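Local coordinates for protein putative 2,5-diketo-D-gluconic acid reductase B (Sinorhizobium meliloti, PDB 3UP8) that probably catalyses the NADPH-dependent reduction of methylglyoxal to hydroxyacetone, as a member of the aldo/keto reductase family with a TIM-barrel fold, at residues Gln55-Gly60 against Glu78-Ser83; Val96-Tyr101 against Gln290-Glu295; Asp104-Ser109 against Leu125-Pro130; Met209-Val214 against Gly284-Pro289; Pro218-Ile223 against Ala232-Arg237. All coordinates share one frame; numbering follows the deposited sequence.

Interaction 1 of 5, residues Gln55-Gly60 against Glu78-Ser83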
# COMPACT_ATOMS: atom_id res chain seq x y z
N GLN A 55 13.81 -10.92 8.05
CA GLN A 55 13.02 -11.45 9.14
C GLN A 55 11.53 -11.44 8.81
O GLN A 55 10.83 -12.42 9.05
CB GLN A 55 13.26 -10.65 10.41
CG GLN A 55 14.72 -10.59 10.83
CD GLN A 55 14.87 -9.87 12.14
OE1 GLN A 55 15.54 -8.83 12.23
NE2 GLN A 55 14.23 -10.40 13.18
N ALA A 56 11.04 -10.33 8.25
CA ALA A 56 9.66 -10.23 7.81
C ALA A 56 9.28 -11.37 6.86
O ALA A 56 8.21 -11.96 6.97
CB ALA A 56 9.41 -8.89 7.15
N LEU A 57 10.18 -11.67 5.93
CA LEU A 57 9.95 -12.71 4.94
C LEU A 57 9.96 -14.11 5.58
O LEU A 57 9.15 -14.96 5.21
CB LEU A 57 11.00 -12.62 3.83
CG LEU A 57 10.85 -11.45 2.84
CD1 LEU A 57 12.15 -11.25 2.06
CD2 LEU A 57 9.68 -11.65 1.89
N LYS A 58 10.88 -14.32 6.53
CA LYS A 58 10.91 -15.56 7.31
C LYS A 58 9.63 -15.74 8.08
O LYS A 58 9.02 -16.80 8.03
CB LYS A 58 12.08 -15.57 8.29
CG LYS A 58 13.41 -15.92 7.65
CD LYS A 58 14.60 -15.65 8.58
CE LYS A 58 15.89 -15.61 7.76
NZ LYS A 58 17.11 -15.91 8.56
N LEU A 59 9.21 -14.68 8.78
CA LEU A 59 7.99 -14.69 9.57
C LEU A 59 6.74 -15.00 8.74
O LEU A 59 5.76 -15.54 9.25
CB LEU A 59 7.84 -13.37 10.35
CG LEU A 59 6.53 -13.05 11.09
CD1 LEU A 59 6.34 -13.91 12.35
CD2 LEU A 59 6.45 -11.58 11.44
N GLY A 60 6.77 -14.67 7.45
CA GLY A 60 5.62 -14.97 6.58
C GLY A 60 5.06 -13.85 5.72
O GLY A 60 4.10 -14.08 4.99
N GLU A 78 17.98 -6.95 -2.72
CA GLU A 78 18.96 -7.80 -2.03
C GLU A 78 18.30 -8.70 -0.98
O GLU A 78 18.53 -9.91 -0.95
CB GLU A 78 20.05 -6.94 -1.37
CG GLU A 78 21.21 -7.77 -0.78
CD GLU A 78 22.27 -6.91 -0.12
OE1 GLU A 78 22.57 -5.83 -0.65
OE2 GLU A 78 22.81 -7.33 0.94
N ALA A 79 17.48 -8.10 -0.13
CA ALA A 79 16.77 -8.83 0.93
C ALA A 79 15.90 -9.96 0.38
O ALA A 79 15.94 -11.07 0.90
CB ALA A 79 15.95 -7.87 1.79
N ILE A 80 15.12 -9.68 -0.65
CA ILE A 80 14.27 -10.71 -1.25
C ILE A 80 15.10 -11.84 -1.84
O ILE A 80 14.81 -13.01 -1.60
CB ILE A 80 13.31 -10.13 -2.32
CG1 ILE A 80 12.34 -9.14 -1.67
CG2 ILE A 80 12.58 -11.27 -3.08
CD1 ILE A 80 11.39 -8.45 -2.63
N GLN A 81 16.13 -11.49 -2.60
CA GLN A 81 17.00 -12.46 -3.24
C GLN A 81 17.69 -13.39 -2.22
O GLN A 81 17.82 -14.59 -2.46
CB GLN A 81 18.02 -11.73 -4.10
CG GLN A 81 19.23 -12.51 -4.52
CD GLN A 81 20.27 -11.61 -5.17
OE1 GLN A 81 20.72 -10.61 -4.59
NE2 GLN A 81 20.66 -11.97 -6.37
N LYS A 82 18.12 -12.83 -1.10
CA LYS A 82 18.84 -13.60 -0.07
C LYS A 82 17.93 -14.47 0.82
O LYS A 82 18.42 -15.29 1.61
CB LYS A 82 19.70 -12.68 0.80
CG LYS A 82 20.91 -12.10 0.08
CD LYS A 82 21.94 -11.54 1.06
CE LYS A 82 23.08 -10.82 0.34
NZ LYS A 82 24.05 -10.23 1.31
N SER A 83 16.62 -14.29 0.68
CA SER A 83 15.65 -14.93 1.55
C SER A 83 15.39 -16.39 1.19
O SER A 83 14.98 -17.17 2.04
CB SER A 83 14.33 -14.15 1.54
OG SER A 83 13.65 -14.36 0.31
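Leu57 points one methyl, CD1, at Ala79-Ser83 of the neighbouring helix and makes the contact with that branch. Its CG stands beside the backbone N and trans to the carbonyl carbon (chi1 -73°), which brings CD1 to those residues. The closest approach is Leu57 CD1 to Ser83 CB, 3.7 Å. Leu57 CD1 also lies 4.0 Å from Ile80 CA and 4.0 Å from Ala79 O. Towards the Ile80 side chain, Leu57 CD1 comes within 4.3 Å of Ile80 CG1. The helix segments 55-59 and 78-83 run in roughly the same direction, at 44°, with axes 10.0 Å apart. They belong to consecutive outer helices of the TIM barrel, 46-59 and 73-83.

Ser83 turns its hydroxyl back on its own helix. Ser83 OG donates to Ile80 O at 2.6 Å, tilted 18° from the carbonyl plane, and Ser83 N donates to the same oxygen. Ser83 OG is also hydrogen-bonded to the N of Ile85. Replacing the serine by alanine removes the hydroxyl, and Ile80 O would probably be left with Ser83 N alone of these two donors and the Ile85 amide without this partner. No hydrogen bond joins the two segments. The contact is therefore purely van der Waals, with the serine offering its CB to the leucine while its hydroxyl is spent within its own turn and on the amide of Ile85.

Interaction 2 of 5, residues Val96-Tyr101 against Gln290-Glu295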
# COMPACT_ATOMS: atom_id res chain seq x y z
N VAL A 96 6.48 4.74 -9.73
CA VAL A 96 7.18 5.72 -10.57
C VAL A 96 7.10 7.12 -9.96
O VAL A 96 6.01 7.64 -9.71
CB VAL A 96 6.60 5.73 -12.00
CG1 VAL A 96 7.35 6.71 -12.88
CG2 VAL A 96 6.64 4.33 -12.57
N TRP A 97 8.26 7.72 -9.72
CA TRP A 97 8.37 9.06 -9.16
C TRP A 97 7.99 10.08 -10.23
O TRP A 97 8.23 9.87 -11.43
CB TRP A 97 9.79 9.33 -8.66
CG TRP A 97 9.94 10.70 -8.00
CD1 TRP A 97 10.82 11.69 -8.35
CD2 TRP A 97 9.17 11.21 -6.91
NE1 TRP A 97 10.65 12.78 -7.54
CE2 TRP A 97 9.63 12.52 -6.65
CE3 TRP A 97 8.12 10.69 -6.13
CZ2 TRP A 97 9.10 13.31 -5.63
CZ3 TRP A 97 7.59 11.48 -5.11
CH2 TRP A 97 8.08 12.78 -4.87
N VAL A 98 7.39 11.17 -9.79
CA VAL A 98 6.83 12.17 -10.71
C VAL A 98 7.87 12.77 -11.66
O VAL A 98 7.51 13.22 -12.74
CB VAL A 98 6.08 13.30 -9.95
CG1 VAL A 98 4.95 12.72 -9.06
CG2 VAL A 98 7.03 14.14 -9.11
N ASP A 99 9.16 12.79 -11.29
CA ASP A 99 10.20 13.34 -12.18
C ASP A 99 10.39 12.45 -13.41
O ASP A 99 11.00 12.84 -14.40
CB ASP A 99 11.55 13.46 -11.45
CG ASP A 99 11.55 14.58 -10.39
OD1 ASP A 99 10.64 15.44 -10.38
OD2 ASP A 99 12.50 14.59 -9.58
N ASN A 100 9.88 11.22 -13.32
CA ASN A 100 10.05 10.25 -14.38
C ASN A 100 8.79 10.05 -15.23
O ASN A 100 8.67 9.04 -15.92
CB ASN A 100 10.50 8.91 -13.79
CG ASN A 100 11.84 9.01 -13.07
OD1 ASN A 100 12.71 9.79 -13.45
ND2 ASN A 100 12.00 8.22 -12.02
N TYR A 101 7.86 10.99 -15.18
CA TYR A 101 6.57 10.82 -15.84
C TYR A 101 6.53 10.92 -17.37
O TYR A 101 5.71 10.27 -17.99
CB TYR A 101 5.53 11.75 -15.22
CG TYR A 101 4.90 11.20 -13.95
CD1 TYR A 101 3.98 11.97 -13.25
CD2 TYR A 101 5.21 9.93 -13.46
CE1 TYR A 101 3.36 11.50 -12.10
CE2 TYR A 101 4.60 9.44 -12.29
CZ TYR A 101 3.68 10.24 -11.62
OH TYR A 101 3.03 9.82 -10.48
N GLN A 290 2.53 20.04 -1.65
CA GLN A 290 2.04 21.00 -2.63
C GLN A 290 2.56 20.65 -4.03
O GLN A 290 3.74 20.35 -4.20
CB GLN A 290 2.47 22.42 -2.22
CG GLN A 290 2.16 23.52 -3.24
CD GLN A 290 0.68 23.62 -3.57
OE1 GLN A 290 0.31 23.91 -4.71
NE2 GLN A 290 -0.18 23.36 -2.58
N GLY A 291 1.67 20.67 -5.01
CA GLY A 291 2.05 20.33 -6.39
C GLY A 291 1.82 18.87 -6.75
O GLY A 291 1.40 18.56 -7.86
N LEU A 292 2.08 17.97 -5.80
CA LEU A 292 1.94 16.53 -6.03
C LEU A 292 0.57 16.04 -5.61
O LEU A 292 -0.04 15.19 -6.26
CB LEU A 292 2.99 15.76 -5.22
CG LEU A 292 4.48 16.06 -5.40
CD1 LEU A 292 5.32 15.03 -4.67
CD2 LEU A 292 4.86 16.10 -6.85
N ALA A 293 0.10 16.57 -4.48
CA ALA A 293 -1.21 16.20 -3.94
C ALA A 293 -2.31 16.76 -4.83
O ALA A 293 -2.14 17.84 -5.41
CB ALA A 293 -1.35 16.74 -2.52
N PRO A 294 -3.42 16.04 -4.97
CA PRO A 294 -4.54 16.59 -5.72
C PRO A 294 -5.43 17.41 -4.79
O PRO A 294 -5.18 17.47 -3.57
CB PRO A 294 -5.30 15.35 -6.12
CG PRO A 294 -5.13 14.43 -4.94
CD PRO A 294 -3.76 14.73 -4.37
N GLU A 295 -6.46 18.03 -5.36
CA GLU A 295 -7.55 18.61 -4.59
C GLU A 295 -8.31 17.42 -4.02
O GLU A 295 -9.11 16.80 -4.72
CB GLU A 295 -8.43 19.50 -5.48
CG GLU A 295 -9.55 20.25 -4.76
CD GLU A 295 -9.03 21.31 -3.77
OE1 GLU A 295 -7.81 21.56 -3.72
OE2 GLU A 295 -9.86 21.89 -3.04
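The backbones of Val96-Tyr101 and Gln290-Glu295 stay well apart, 8.1 Å at their nearest CA atoms, Val98 and Leu292, and share no hydrogen bond. Side chains bridge the gap. Leu292 reaches across with its two methyls split between two partners. Leu292 CD1 lies 3.6 Å from CH2 of Trp97, at the far corner of the indole, and comes in obliquely to the ring. The two side chains cross at about a right angle. Leu292 CD2 turns to Val98 and sits 3.7 Å from Val98 CG2 and 4.0 Å from Val98 CG1. CG of Trp97 lies anti to the backbone N (chi1 -177°), which swings the indole out until its six-membered ring meets the leucine.

Segment 96-101 is a loop at the C-terminal end of barrel strand 91-96, the end of a TIM barrel where active sites lie. Segment 290-295 belongs to the C-terminal tail, which here folds back over that end of the barrel. The Trp97 side chain is about 4 Å from that of His128, the predicted substrate-binding residue. Leu292 is also tied by a backbone hydrogen bond to Gly131.

Val98 also packs on two rings of its own loop. Its CG2 lies over the centre of one face of the Trp97 ring, 3.9 Å above the plane. Its CA lies over a face of the Tyr101 ring. The short 3-10 turn at Val98-Asp99 is closed by a hydrogen bond from Asn100 N to Trp97 O at 2.8 Å.

Interaction 3 of 5, residues Asp104-Ser109 against Leu125-Pro130. With ACT (acetate ion), chain C.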
# COMPACT_ATOMS: atom_id res chain seq x y z
N ASP A 104 9.69 8.70 -22.20
CA ASP A 104 11.04 8.11 -22.29
C ASP A 104 11.70 7.93 -20.91
O ASP A 104 12.32 6.91 -20.66
CB ASP A 104 11.95 8.89 -23.24
CG ASP A 104 11.55 8.73 -24.72
OD1 ASP A 104 10.52 8.09 -25.06
OD2 ASP A 104 12.29 9.26 -25.57
N ALA A 105 11.59 8.94 -20.04
CA ALA A 105 12.06 8.84 -18.65
C ALA A 105 11.30 7.76 -17.86
O ALA A 105 11.87 7.09 -16.99
CB ALA A 105 11.94 10.20 -17.96
N PHE A 106 10.02 7.60 -18.18
CA PHE A 106 9.16 6.62 -17.50
C PHE A 106 9.68 5.22 -17.77
O PHE A 106 9.98 4.46 -16.84
CB PHE A 106 7.72 6.76 -18.05
CG PHE A 106 6.66 6.10 -17.21
CD1 PHE A 106 5.66 6.87 -16.62
CD2 PHE A 106 6.64 4.72 -17.03
CE1 PHE A 106 4.66 6.28 -15.87
CE2 PHE A 106 5.63 4.11 -16.28
CZ PHE A 106 4.64 4.89 -15.70
N ILE A 107 9.80 4.88 -19.05
CA ILE A 107 10.24 3.58 -19.50
C ILE A 107 11.62 3.28 -18.93
O ILE A 107 11.85 2.19 -18.39
CB ILE A 107 10.27 3.49 -21.06
CG1 ILE A 107 8.89 3.75 -21.67
CG2 ILE A 107 10.85 2.18 -21.55
CD1 ILE A 107 7.73 2.92 -21.09
N ALA A 108 12.53 4.25 -19.03
CA ALA A 108 13.91 4.07 -18.51
C ALA A 108 13.92 3.83 -16.99
O ALA A 108 14.65 2.96 -16.49
CB ALA A 108 14.81 5.25 -18.89
N SER A 109 13.10 4.59 -16.25
CA SER A 109 13.07 4.44 -14.79
C SER A 109 12.58 3.07 -14.34
O SER A 109 12.97 2.58 -13.28
CB SER A 109 12.24 5.55 -14.13
OG SER A 109 10.86 5.30 -14.26
N LEU A 125 2.94 -1.79 -10.33
CA LEU A 125 3.60 -0.51 -10.54
C LEU A 125 2.57 0.59 -10.43
O LEU A 125 1.53 0.55 -11.10
CB LEU A 125 4.29 -0.46 -11.91
CG LEU A 125 5.10 0.81 -12.23
CD1 LEU A 125 6.34 0.89 -11.33
CD2 LEU A 125 5.52 0.88 -13.70
N LEU A 126 2.85 1.57 -9.58
CA LEU A 126 1.93 2.68 -9.35
C LEU A 126 2.52 3.99 -9.82
O LEU A 126 3.73 4.20 -9.82
CB LEU A 126 1.59 2.80 -7.85
CG LEU A 126 1.22 1.54 -7.05
CD1 LEU A 126 0.94 1.92 -5.60
CD2 LEU A 126 0.01 0.83 -7.65
N LEU A 127 1.63 4.88 -10.24
CA LEU A 127 1.95 6.29 -10.33
C LEU A 127 1.88 6.81 -8.90
O LEU A 127 0.84 6.69 -8.23
CB LEU A 127 0.93 7.02 -11.24
CG LEU A 127 0.74 6.42 -12.63
CD1 LEU A 127 -0.43 7.07 -13.39
CD2 LEU A 127 2.04 6.49 -13.47
N HIS A 128 2.99 7.39 -8.45
CA HIS A 128 3.14 7.73 -7.03
C HIS A 128 2.23 8.88 -6.57
O HIS A 128 1.64 8.81 -5.50
CB HIS A 128 4.61 8.04 -6.71
CG HIS A 128 4.99 7.80 -5.28
ND1 HIS A 128 6.28 7.48 -4.90
CD2 HIS A 128 4.25 7.81 -4.15
CE1 HIS A 128 6.31 7.32 -3.59
NE2 HIS A 128 5.10 7.51 -3.11
N TRP A 129 2.10 9.91 -7.41
CA TRP A 129 1.29 11.07 -7.11
C TRP A 129 0.61 11.53 -8.40
O TRP A 129 1.18 11.36 -9.47
CB TRP A 129 2.14 12.21 -6.54
CG TRP A 129 2.58 11.94 -5.13
CD1 TRP A 129 3.73 11.32 -4.74
CD2 TRP A 129 1.87 12.26 -3.94
NE1 TRP A 129 3.77 11.24 -3.37
CE2 TRP A 129 2.63 11.80 -2.86
CE3 TRP A 129 0.64 12.90 -3.68
CZ2 TRP A 129 2.23 11.95 -1.53
CZ3 TRP A 129 0.24 13.05 -2.35
CH2 TRP A 129 1.02 12.56 -1.30
N PRO A 130 -0.60 12.13 -8.29
CA PRO A 130 -1.33 12.63 -9.48
C PRO A 130 -0.83 13.95 -10.05
O PRO A 130 -0.95 14.18 -11.27
CB PRO A 130 -2.76 12.81 -8.95
CG PRO A 130 -2.57 13.14 -7.51
CD PRO A 130 -1.41 12.26 -7.06
C ACT C . 4.38 7.50 0.39
O ACT C . 4.25 6.27 0.53
OXT ACT C . 5.27 7.86 -0.39
CH3 ACT C . 3.53 8.51 1.10
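This contact lies inside a beta-alpha-beta unit of the TIM barrel, where helix 103-117 packs on strand 122-127. Phe106 of the helix carries it. With CG trans to the backbone N (chi1 -164°), the ring reaches down to the strand. Leu127 CD2 meets the ring at its edge, in plane, 3.6 Å from Phe106 CE1 and 3.8 Å from Phe106 CZ. The two side chains cross at about a right angle. Leu125 adds CD2, which approaches Phe106 CE2 obliquely at 4.1 Å. Phe106 is buried, and Ala142 of helix 136-148 and Val96 of strand 91-96 also touch it.

Beyond the strand end, His128, the predicted substrate-binding residue, faces the pocket. An acetate ion, probably from the crystallisation liquor, is bound there and is also hydrogen-bonded to the hydroxyl of Tyr70, the predicted proton donor. His128 NE2 donates to acetate OXT at 2.7 Å. An alanine in place of His128 takes away this donor, and the acetate would probably be held less firmly, without its imidazole mate. The N-H...O angle of the bond is 147°, and OXT lies at the edge of the His128 ring, near its plane.

Interaction 4 of 5, residues Met209-Val214 against Gly284-Pro289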
# COMPACT_ATOMS: atom_id res chain seq x y z
N MSE A 209 -0.68 3.93 11.48
CA MSE A 209 -0.41 4.36 12.87
C MSE A 209 -0.63 5.87 13.09
O MSE A 209 -0.50 6.36 14.22
CB MSE A 209 1.03 4.01 13.28
CG MSE A 209 1.39 2.54 13.25
SE MSE A 209 0.23 1.51 14.43
CE MSE A 209 -1.02 0.78 13.16
N ALA A 210 -0.94 6.59 12.01
CA ALA A 210 -1.13 8.05 12.03
C ALA A 210 0.01 8.81 12.73
O ALA A 210 -0.23 9.71 13.55
CB ALA A 210 -2.48 8.42 12.59
N ASN A 211 1.25 8.44 12.39
CA ASN A 211 2.45 9.13 12.85
C ASN A 211 2.58 9.12 14.38
O ASN A 211 3.14 10.05 14.96
CB ASN A 211 2.45 10.57 12.30
CG ASN A 211 3.84 11.14 12.11
OD1 ASN A 211 4.84 10.42 12.11
ND2 ASN A 211 3.91 12.46 11.94
N GLY A 212 2.05 8.07 15.02
CA GLY A 212 2.11 7.93 16.47
C GLY A 212 0.81 8.17 17.23
O GLY A 212 0.71 7.82 18.41
N LYS A 213 -0.18 8.77 16.58
CA LYS A 213 -1.48 9.02 17.21
C LYS A 213 -2.15 7.72 17.67
O LYS A 213 -2.77 7.67 18.74
CB LYS A 213 -2.42 9.76 16.27
CG LYS A 213 -2.47 11.27 16.41
CD LYS A 213 -3.78 11.79 15.80
CE LYS A 213 -4.18 13.14 16.37
NZ LYS A 213 -5.65 13.33 16.34
N VAL A 214 -2.02 6.67 16.86
CA VAL A 214 -2.71 5.40 17.14
C VAL A 214 -2.32 4.75 18.49
O VAL A 214 -3.21 4.49 19.29
CB VAL A 214 -2.65 4.41 15.95
CG1 VAL A 214 -2.93 2.98 16.42
CG2 VAL A 214 -3.65 4.82 14.87
N GLY A 284 -7.17 15.39 9.76
CA GLY A 284 -6.48 14.14 10.05
C GLY A 284 -5.39 13.76 9.05
O GLY A 284 -4.54 12.94 9.37
N ARG A 285 -5.42 14.35 7.86
CA ARG A 285 -4.43 14.03 6.82
C ARG A 285 -3.04 14.51 7.20
O ARG A 285 -2.86 15.66 7.62
CB ARG A 285 -4.83 14.64 5.48
CG ARG A 285 -3.93 14.20 4.33
CD ARG A 285 -4.33 14.87 3.04
NE ARG A 285 -5.72 14.62 2.68
CZ ARG A 285 -6.16 13.49 2.12
NH1 ARG A 285 -5.32 12.49 1.85
NH2 ARG A 285 -7.46 13.36 1.83
N ILE A 286 -2.07 13.61 7.05
CA ILE A 286 -0.67 13.86 7.39
C ILE A 286 0.15 14.27 6.17
O ILE A 286 0.94 15.20 6.23
CB ILE A 286 -0.04 12.61 8.04
CG1 ILE A 286 -0.79 12.23 9.33
CG2 ILE A 286 1.48 12.82 8.33
CD1 ILE A 286 -0.48 10.81 9.80
N VAL A 287 -0.04 13.56 5.05
CA VAL A 287 0.80 13.75 3.86
C VAL A 287 0.07 14.60 2.81
O VAL A 287 -0.95 14.18 2.27
CB VAL A 287 1.23 12.37 3.25
CG1 VAL A 287 2.19 12.56 2.07
CG2 VAL A 287 1.88 11.49 4.32
N ASN A 288 0.59 15.79 2.52
CA ASN A 288 -0.09 16.73 1.62
C ASN A 288 0.92 17.63 0.87
O ASN A 288 0.92 18.86 1.05
CB ASN A 288 -1.05 17.59 2.46
CG ASN A 288 -2.22 18.14 1.65
OD1 ASN A 288 -2.27 18.05 0.42
ND2 ASN A 288 -3.19 18.70 2.36
N PRO A 289 1.81 17.03 0.05
CA PRO A 289 2.82 17.88 -0.61
C PRO A 289 2.25 18.74 -1.73
O PRO A 289 1.55 18.25 -2.62
CB PRO A 289 3.86 16.88 -1.12
CG PRO A 289 3.13 15.59 -1.24
CD PRO A 289 2.02 15.60 -0.21
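Ile286, in the tail that follows helix 270-277, packs against Ala210 and Asn211 in the loop after barrel strand 202-206. The contact thus joins the C-terminal tail to one of the connections of the TIM barrel. The tail segment starts at Gly284. Next comes Arg285, which turns elsewhere and makes a cation-pi contact with Trp296.

Ile286 makes the contact. CG1 is placed anti to the carbonyl carbon (chi1 -60°), and the chain extends from there, so that CD1 ends on the backbone of the loop. Ile286 CD1 is 3.6 Å from Ala210 C and equally near Ala210 CA. Ile286 CD1 is 4.2 Å from Ala210 CB and 3.9 Å from Asn211 CB. One methyl therefore lies against the backbone at the start of a tight turn, where Ala210 and Asn211 both have positive phi.

The Ile286 N and the Val287 N that follows are hydrogen-bonded to the two carboxylate oxygens of Glu182, OE2 and OE1 respectively. This ties the tail to the end of strand 176-182 at the residue that makes the contact. Asn288 OD1 then accepts a hydrogen bond from Trp296 NE1.

The turn that Ile286 CD1 touches is closed on the backbone O of Met209, a residue present as selenomethionine. Met209 O accepts from Gly212 N at 3.2 Å and from Val214 N at 3.1 Å, and the two donors come from opposite faces of its plane.

Interaction 5 of 5, residues Pro218-Ile223 against Ala232-Arg237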
# COMPACT_ATOMS: atom_id res chain seq x y z
N PRO A 218 -6.78 6.50 23.48
CA PRO A 218 -7.43 5.80 24.60
C PRO A 218 -8.53 4.84 24.14
O PRO A 218 -8.65 3.74 24.69
CB PRO A 218 -8.02 6.93 25.45
CG PRO A 218 -8.18 8.08 24.50
CD PRO A 218 -7.04 7.96 23.52
N LEU A 219 -9.33 5.24 23.15
CA LEU A 219 -10.36 4.35 22.63
C LEU A 219 -9.73 3.09 22.02
O LEU A 219 -10.21 1.97 22.26
CB LEU A 219 -11.28 5.06 21.63
CG LEU A 219 -12.32 4.17 20.90
CD1 LEU A 219 -13.44 3.70 21.83
CD2 LEU A 219 -12.90 4.90 19.70
N LEU A 220 -8.66 3.26 21.25
CA LEU A 220 -7.98 2.13 20.60
C LEU A 220 -7.27 1.22 21.60
O LEU A 220 -7.20 0.01 21.40
CB LEU A 220 -7.01 2.61 19.51
CG LEU A 220 -7.60 3.49 18.40
CD1 LEU A 220 -6.53 3.84 17.36
CD2 LEU A 220 -8.82 2.84 17.75
N THR A 221 -6.74 1.81 22.67
CA THR A 221 -6.15 1.02 23.74
C THR A 221 -7.23 0.23 24.48
O THR A 221 -7.00 -0.90 24.90
CB THR A 221 -5.36 1.91 24.73
OG1 THR A 221 -4.36 2.64 24.02
CG2 THR A 221 -4.68 1.07 25.80
N GLU A 222 -8.42 0.82 24.60
CA GLU A 222 -9.55 0.18 25.26
C GLU A 222 -10.03 -1.03 24.47
O GLU A 222 -10.23 -2.12 25.02
CB GLU A 222 -10.71 1.15 25.49
CG GLU A 222 -11.81 0.57 26.39
CD GLU A 222 -13.14 1.28 26.30
OE1 GLU A 222 -13.18 2.50 25.99
OE2 GLU A 222 -14.17 0.62 26.56
N ILE A 223 -10.20 -0.84 23.16
CA ILE A 223 -10.66 -1.92 22.30
C ILE A 223 -9.60 -3.02 22.26
O ILE A 223 -9.94 -4.20 22.36
CB ILE A 223 -11.05 -1.42 20.91
CG1 ILE A 223 -12.26 -0.49 21.04
CG2 ILE A 223 -11.38 -2.58 19.99
CD1 ILE A 223 -12.62 0.28 19.77
N ALA A 232 -2.22 -0.52 18.23
CA ALA A 232 -1.68 -0.62 16.89
C ALA A 232 -2.35 -1.74 16.10
O ALA A 232 -2.75 -1.55 14.94
CB ALA A 232 -0.19 -0.83 16.94
N GLN A 233 -2.48 -2.91 16.73
CA GLN A 233 -3.14 -4.06 16.10
C GLN A 233 -4.60 -3.78 15.87
O GLN A 233 -5.17 -4.23 14.88
CB GLN A 233 -2.97 -5.33 16.96
CG GLN A 233 -1.55 -5.86 17.00
CD GLN A 233 -1.34 -6.90 18.11
OE1 GLN A 233 -1.82 -6.74 19.23
NE2 GLN A 233 -0.61 -7.97 17.78
N VAL A 234 -5.23 -3.03 16.77
CA VAL A 234 -6.62 -2.62 16.57
C VAL A 234 -6.79 -1.76 15.31
O VAL A 234 -7.74 -1.95 14.54
CB VAL A 234 -7.16 -1.88 17.82
CG1 VAL A 234 -8.54 -1.30 17.54
CG2 VAL A 234 -7.22 -2.84 19.00
N ALA A 235 -5.87 -0.82 15.09
CA ALA A 235 -5.96 0.06 13.92
C ALA A 235 -5.73 -0.74 12.63
O ALA A 235 -6.46 -0.58 11.66
CB ALA A 235 -4.98 1.21 14.03
N LEU A 236 -4.70 -1.58 12.63
CA LEU A 236 -4.41 -2.50 11.52
C LEU A 236 -5.58 -3.43 11.23
O LEU A 236 -5.94 -3.64 10.08
CB LEU A 236 -3.17 -3.33 11.81
CG LEU A 236 -1.81 -2.63 11.83
CD1 LEU A 236 -0.76 -3.53 12.47
CD2 LEU A 236 -1.37 -2.18 10.44
N ARG A 237 -6.18 -3.98 12.28
CA ARG A 237 -7.33 -4.85 12.11
C ARG A 237 -8.52 -4.09 11.54
O ARG A 237 -9.22 -4.60 10.67
CB ARG A 237 -7.69 -5.56 13.42
CG ARG A 237 -8.91 -6.49 13.33
CD ARG A 237 -8.60 -7.75 12.50
NE ARG A 237 -9.80 -8.28 11.85
CZ ARG A 237 -9.83 -9.39 11.11
NH1 ARG A 237 -8.72 -10.12 10.95
NH2 ARG A 237 -10.97 -9.79 10.55
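Arg237 N donates to Gln233 O at 2.8 Å, a regular bond of the helix that carries Val234 into this contact. Across from it lies a second helix, with Leu220 and Ile223 turned toward the valine. Val234 meets them with both methyls. Val234 CG1 stands trans to its backbone N (chi1 173°) and sits 4.0 Å from Ile223 CG2 and 4.2 Å from Leu220 CD2. Val234 CG2 goes instead to the backbone of the other helix, 3.7 Å from Leu220 O and 4.0 Å from Ile223 C. Val234 CB is also close to that carbonyl, 4.0 Å from Leu220 O.

The fork of the valine is thus shared between side chains and main chain. Ile223 and Val234 cross at about a right angle, and Leu220 meets Val234 at a slant. Ile223 uses its branch methyl CG2 for this, and Leu220 uses one methyl of its fork. The CA atoms of Leu220 and Val234 are 6.4 Å apart, and at this spacing Val234 CG2 can reach the main chain of the other helix. No hydrogen bond crosses between the segments, and Leu220, Ile223 and Val234 are all buried.

The two helices, 218-227 and 231-240, follow each other in the chain, between barrel strands 202-206 and 245-249. Helix 270-277 adds Val276 to both Leu220 and Ile223. Val214 of helix 213-216 touches Leu220 and Ala235.

Interactions 2 and 3 adjoin, with centres about 10 Å apart. Tyr101 OH lies 2.6 Å from Trp129 O, a probable hydrogen bond, and Val96 N lies 2.8 Å from Leu126 O. Interactions 2 and 3 both border the predicted active site, where His128 of interaction 3 and Tyr70 hold the acetate. Trp129 also meets the tail of interaction 4, Trp129 CH2 to Pro289 CD at 3.4 Å. That tail runs on into interaction 2, where Ala293 CB touches Asn288 OD1. Interaction 4 leads on to interaction 5 through Met209 and Val214, with centres about 16 Å apart. Interactions 3 and 5 lie on opposite sides of the chain's centre. Interaction 1 touches none of the others and lies away from the annotated sites.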